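Local coordinates for protein UL37 (Suid herpesvirus 1, PDB 4K70) that serves as an inner tegument protein of the virion and probably controls intracellular trafficking of viral particles, this chain being its N-terminal half, at residues N189-M201 and L213-D225. Numbering follows the deposited sequence. Where two conformers were deposited one is given.
Sequences NWALPLALAVRQM and LFALTIADEFFHD. With NA (sodium ion), chain T.
Ile218 enters as a knob among Leu194, Ala197, Val198 and Met201, and here the packing is tight: its CG1 lies 3.5 Å from Ala197 CB, closer than usual for two carbons. Against the small Ala197, Ile218 CD1 reaches the backbone of the facing helix, 3.6 Å from Val198 N, while Ile218 CG2 meets Leu194 CD1 at 3.6 Å, the two side chains crossing at about a right angle. Aromatic rings cover the helix to both sides of this knob. Phe222 lays one face over Leu194, whose CB stands 3.5 Å from the ring centroid, nearly on the normal; Leu194 CG, anti to the backbone N (chi1 168°), carries CD1 back toward Ile218. Phe214 presents a face to Gln200 CB in the same way, and Met201 SD rests 3.5 Å from Ala215 CB. The partly exposed end is looser: Trp190 CE3 comes only within 4.3 Å of Phe222 CD1, with that atom at the indole edge. Helix 144-149 adds Val147 and Leu148 against Leu194 and Val198, and Leu231 of helix 229-240 touches Met201. The axes of 191-201 and 213-223 approach to 8.6 Å with directions 153° apart, so the consecutive helices 191-201 and 208-223 form an antiparallel helical hairpin within the strandless, mainly helical N-terminal half of UL37.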
loop_
_atom_site.group_PDB
_atom_site.type_symbol
_atom_site.label_atom_id
_atom_site.label_comp_id
_atom_site.label_asym_id
_atom_site.label_seq_id
_atom_site.Cartn_x
_atom_site.Cartn_y
_atom_site.Cartn_z
ATOM N N ASN A 189 -6.070 -0.841 2.439
ATOM C CA ASN A 189 -5.734 -2.269 2.284
ATOM C C ASN A 189 -6.072 -3.172 3.482
ATOM O O ASN A 189 -6.444 -4.345 3.315
ATOM C CB ASN A 189 -4.248 -2.436 1.948
ATOM C CG ASN A 189 -3.929 -2.087 0.513
ATOM O OD1 ASN A 189 -4.740 -2.307 -0.376
ATOM N ND2 ASN A 189 -2.748 -1.538 0.279
ATOM N N TRP A 190 -5.913 -2.624 4.683
ATOM C CA TRP A 190 -6.092 -3.377 5.918
ATOM C C TRP A 190 -7.481 -4.010 5.994
ATOM O O TRP A 190 -7.671 -5.030 6.651
ATOM C CB TRP A 190 -5.871 -2.458 7.124
ATOM C CG TRP A 190 -6.879 -1.379 7.156
ATOM C CD1 TRP A 190 -6.792 -0.167 6.548
ATOM C CD2 TRP A 190 -8.166 -1.429 7.780
ATOM N NE1 TRP A 190 -7.940 0.554 6.768
ATOM C CE2 TRP A 190 -8.802 -0.202 7.520
ATOM C CE3 TRP A 190 -8.840 -2.393 8.540
ATOM C CZ2 TRP A 190 -10.084 0.095 7.992
ATOM C CZ3 TRP A 190 -10.114 -2.097 9.007
ATOM C CH2 TRP A 190 -10.720 -0.865 8.730
ATOM N N ALA A 191 -8.443 -3.419 5.292
ATOM C CA ALA A 191 -9.842 -3.822 5.418
ATOM C C ALA A 191 -10.177 -5.130 4.700
ATOM O O ALA A 191 -11.179 -5.782 5.019
ATOM C CB ALA A 191 -10.752 -2.706 4.930
ATOM N N LEU A 192 -9.359 -5.508 3.718
ATOM C CA LEU A 192 -9.657 -6.695 2.908
ATOM C C LEU A 192 -9.764 -7.991 3.746
ATOM O O LEU A 192 -10.769 -8.697 3.674
ATOM C CB LEU A 192 -8.653 -6.835 1.759
ATOM C CG LEU A 192 -8.735 -8.127 0.931
ATOM C CD1 LEU A 192 -10.099 -8.265 0.273
ATOM C CD2 LEU A 192 -7.608 -8.173 -0.097
ATOM N N PRO A 193 -8.738 -8.297 4.557
ATOM C CA PRO A 193 -8.774 -9.493 5.417
ATOM C C PRO A 193 -9.940 -9.476 6.407
ATOM O O PRO A 193 -10.473 -10.529 6.764
ATOM C CB PRO A 193 -7.466 -9.402 6.207
ATOM C CG PRO A 193 -6.572 -8.561 5.387
ATOM C CD PRO A 193 -7.435 -7.619 4.597
ATOM N N LEU A 194 -10.313 -8.287 6.872
ATOM C CA LEU A 194 -11.460 -8.146 7.758
ATOM C C LEU A 194 -12.749 -8.486 7.016
ATOM O O LEU A 194 -13.556 -9.272 7.507
ATOM C CB LEU A 194 -11.531 -6.721 8.355
ATOM C CG LEU A 194 -12.842 -6.371 9.055
ATOM C CD1 LEU A 194 -13.129 -7.346 10.180
ATOM C CD2 LEU A 194 -12.833 -4.924 9.586
ATOM N N ALA A 195 -12.948 -7.878 5.844
ATOM C CA ALA A 195 -14.114 -8.173 5.004
ATOM C C ALA A 195 -14.200 -9.665 4.648
ATOM O O ALA A 195 -15.278 -10.272 4.685
ATOM C CB ALA A 195 -14.076 -7.336 3.724
ATOM N N LEU A 196 -13.066 -10.246 4.284
ATOM C CA LEU A 196 -13.032 -11.681 3.972
ATOM C C LEU A 196 -13.418 -12.546 5.173
ATOM O O LEU A 196 -14.154 -13.520 5.019
ATOM C CB LEU A 196 -11.666 -12.085 3.421
ATOM C CG LEU A 196 -11.374 -11.534 2.017
ATOM C CD1 LEU A 196 -9.912 -11.698 1.622
ATOM C CD2 LEU A 196 -12.294 -12.169 0.987
ATOM N N ALA A 197 -12.937 -12.197 6.369
ATOM C CA ALA A 197 -13.287 -12.988 7.545
ATOM C C ALA A 197 -14.767 -12.842 7.901
ATOM O O ALA A 197 -15.425 -13.806 8.308
ATOM C CB ALA A 197 -12.395 -12.624 8.742
ATOM N N VAL A 198 -15.285 -11.625 7.764
ATOM C CA VAL A 198 -16.703 -11.376 7.996
ATOM C C VAL A 198 -17.568 -12.236 7.087
ATOM O O VAL A 198 -18.563 -12.804 7.529
ATOM C CB VAL A 198 -17.068 -9.880 7.822
ATOM C CG1 VAL A 198 -18.567 -9.667 8.019
ATOM C CG2 VAL A 198 -16.284 -9.033 8.805
ATOM N N ARG A 199 -17.190 -12.347 5.818
ATOM C CA ARG A 199 -17.957 -13.191 4.916
ATOM C C ARG A 199 -18.059 -14.636 5.393
ATOM O O ARG A 199 -19.111 -15.260 5.248
ATOM C CB ARG A 199 -17.415 -13.109 3.493
ATOM C CG ARG A 199 -17.748 -11.775 2.873
ATOM C CD ARG A 199 -17.724 -11.789 1.362
ATOM N NE ARG A 199 -18.244 -10.519 0.860
ATOM C CZ ARG A 199 -18.190 -10.133 -0.411
ATOM N NH1 ARG A 199 -17.633 -10.923 -1.321
ATOM N NH2 ARG A 199 -18.691 -8.954 -0.769
ATOM N N GLN A 200 -16.982 -15.161 5.977
ATOM C CA GLN A 200 -16.993 -16.528 6.511
ATOM C C GLN A 200 -17.833 -16.622 7.780
ATOM O O GLN A 200 -18.576 -17.580 7.971
ATOM C CB GLN A 200 -15.569 -17.010 6.807
ATOM C CG GLN A 200 -14.675 -17.112 5.575
ATOM C CD GLN A 200 -15.217 -18.085 4.550
ATOM O OE1 GLN A 200 -16.265 -17.857 3.951
ATOM N NE2 GLN A 200 -14.504 -19.186 4.349
ATOM N N MET A 201 -17.699 -15.635 8.659
ATOM C CA MET A 201 -18.506 -15.604 9.871
ATOM C C MET A 201 -20.004 -15.605 9.547
ATOM O O MET A 201 -20.809 -16.171 10.282
ATOM C CB MET A 201 -18.159 -14.383 10.714
ATOM C CG MET A 201 -18.992 -14.248 11.977
ATOM S SD MET A 201 -18.519 -12.817 12.980
ATOM C CE MET A 201 -19.048 -11.443 11.948
ATOM N N LEU A 213 -15.212 -19.457 15.340
ATOM C CA LEU A 213 -13.760 -19.272 15.385
ATOM C C LEU A 213 -13.358 -18.072 14.524
ATOM O O LEU A 213 -12.531 -17.264 14.929
ATOM C CB LEU A 213 -13.027 -20.553 14.949
ATOM C CG LEU A 213 -13.128 -21.710 15.950
ATOM C CD1 LEU A 213 -12.588 -23.070 15.403
ATOM C CD2 LEU A 213 -12.426 -21.319 17.257
ATOM N N PHE A 214 -13.971 -17.948 13.346
ATOM C CA PHE A 214 -13.753 -16.786 12.499
ATOM C C PHE A 214 -14.074 -15.481 13.231
ATOM O O PHE A 214 -13.325 -14.518 13.130
ATOM C CB PHE A 214 -14.547 -16.880 11.187
ATOM C CG PHE A 214 -13.792 -17.549 10.073
ATOM C CD1 PHE A 214 -12.718 -16.909 9.466
ATOM C CD2 PHE A 214 -14.148 -18.819 9.639
ATOM C CE1 PHE A 214 -12.009 -17.529 8.443
ATOM C CE2 PHE A 214 -13.454 -19.439 8.606
ATOM C CZ PHE A 214 -12.380 -18.793 8.011
ATOM N N ALA A 215 -15.180 -15.459 13.969
ATOM C CA ALA A 215 -15.553 -14.279 14.758
ATOM C C ALA A 215 -14.446 -13.907 15.730
ATOM O O ALA A 215 -14.137 -12.725 15.904
ATOM C CB ALA A 215 -16.855 -14.516 15.513
ATOM N N LEU A 216 -13.845 -14.917 16.355
ATOM C CA LEU A 216 -12.740 -14.678 17.272
ATOM C C LEU A 216 -11.530 -14.107 16.561
ATOM O O LEU A 216 -10.883 -13.198 17.080
ATOM C CB LEU A 216 -12.360 -15.943 18.037
ATOM C CG LEU A 216 -13.446 -16.441 18.993
ATOM C CD1 LEU A 216 -12.945 -17.636 19.825
ATOM C CD2 LEU A 216 -13.900 -15.297 19.885
ATOM N N THR A 217 -11.210 -14.620 15.377
ATOM C CA THR A 217 -10.100 -14.029 14.622
ATOM C C THR A 217 -10.364 -12.542 14.332
ATOM O O THR A 217 -9.445 -11.718 14.356
ATOM C CB THR A 217 -9.776 -14.780 13.302
ATOM O OG1 THR A 217 -10.813 -14.548 12.333
ATOM C CG2 THR A 217 -9.590 -16.293 13.542
ATOM N N ILE A 218 -11.622 -12.205 14.071
ATOM C CA ILE A 218 -11.981 -10.824 13.761
ATOM C C ILE A 218 -11.856 -9.954 15.017
ATOM O O ILE A 218 -11.304 -8.849 14.980
ATOM C CB ILE A 218 -13.406 -10.723 13.197
ATOM C CG1 ILE A 218 -13.474 -11.385 11.816
ATOM C CG2 ILE A 218 -13.846 -9.253 13.094
ATOM C CD1 ILE A 218 -14.893 -11.701 11.355
ATOM N N ALA A 219 -12.366 -10.458 16.131
ATOM C CA ALA A 219 -12.276 -9.723 17.389
ATOM C C ALA A 219 -10.813 -9.443 17.707
ATOM O O ALA A 219 -10.453 -8.323 18.075
ATOM C CB ALA A 219 -12.945 -10.499 18.515
ATOM N N ASP A 220 -9.964 -10.454 17.509
ATOM C CA ASP A 220 -8.544 -10.364 17.871
ATOM C C ASP A 220 -7.669 -9.529 16.920
ATOM O O ASP A 220 -6.763 -8.836 17.363
ATOM C CB ASP A 220 -7.938 -11.767 18.042
ATOM C CG ASP A 220 -8.473 -12.479 19.269
ATOM O OD1 ASP A 220 -9.185 -11.818 20.061
ATOM O OD2 ASP A 220 -8.184 -13.679 19.450
ATOM N N GLU A 221 -7.927 -9.607 15.620
ATOM C CA GLU A 221 -7.119 -8.910 14.622
ATOM C C GLU A 221 -7.575 -7.468 14.444
ATOM O O GLU A 221 -6.776 -6.582 14.164
ATOM C CB GLU A 221 -7.208 -9.617 13.262
ATOM C CG GLU A 221 -6.827 -11.104 13.260
ATOM C CD GLU A 221 -5.365 -11.349 12.930
ATOM O OE1 GLU A 221 -4.567 -10.388 13.013
ATOM O OE2 GLU A 221 -5.018 -12.504 12.588
ATOM N N PHE A 222 -8.873 -7.239 14.596
ATOM C CA PHE A 222 -9.426 -5.942 14.208
ATOM C C PHE A 222 -10.136 -5.116 15.272
ATOM O O PHE A 222 -10.390 -3.929 15.056
ATOM C CB PHE A 222 -10.345 -6.127 13.001
ATOM C CG PHE A 222 -9.643 -6.697 11.801
ATOM C CD1 PHE A 222 -8.845 -5.890 11.007
ATOM C CD2 PHE A 222 -9.771 -8.041 11.471
ATOM C CE1 PHE A 222 -8.193 -6.407 9.910
ATOM C CE2 PHE A 222 -9.121 -8.558 10.365
ATOM C CZ PHE A 222 -8.335 -7.740 9.587
ATOM N N PHE A 223 -10.472 -5.717 16.408
ATOM C CA PHE A 223 -11.230 -4.968 17.404
ATOM C C PHE A 223 -10.560 -4.888 18.759
ATOM O O PHE A 223 -10.832 -3.967 19.528
ATOM C CB PHE A 223 -12.665 -5.500 17.523
ATOM C CG PHE A 223 -13.515 -5.198 16.322
ATOM C CD1 PHE A 223 -13.508 -6.049 15.225
ATOM C CD2 PHE A 223 -14.303 -4.049 16.276
ATOM C CE1 PHE A 223 -14.280 -5.772 14.108
ATOM C CE2 PHE A 223 -15.082 -3.764 15.167
ATOM C CZ PHE A 223 -15.074 -4.626 14.077
ATOM N N HIS A 224 -9.658 -5.825 19.027
ATOM C CA HIS A 224 -8.988 -5.952 20.320
ATOM C C HIS A 224 -9.957 -5.781 21.481
ATOM O O HIS A 224 -10.739 -6.687 21.779
ATOM C CB HIS A 224 -7.818 -4.973 20.440
ATOM C CG HIS A 224 -6.693 -5.257 19.488
ATOM N ND1 HIS A 224 -5.522 -5.874 19.880
ATOM C CD2 HIS A 224 -6.561 -5.008 18.165
ATOM C CE1 HIS A 224 -4.718 -5.989 18.838
ATOM N NE2 HIS A 224 -5.325 -5.473 17.783
ATOM N N ASP A 225 -9.920 -4.616 22.120
ATOM C CA ASP A 225 -10.746 -4.379 23.304
ATOM C C ASP A 225 -11.987 -3.546 23.011
ATOM O O ASP A 225 -12.814 -3.322 23.893
ATOM C CB ASP A 225 -9.927 -3.721 24.414
ATOM C CG ASP A 225 -9.085 -4.721 25.184
ATOM O OD1 ASP A 225 -9.528 -5.879 25.343
ATOM O OD2 ASP A 225 -7.978 -4.348 25.628
HETATM NA NA NA T . -14.777 -21.277 5.081
HETATM O O HOH W 1 -14.529 -23.040 3.368
#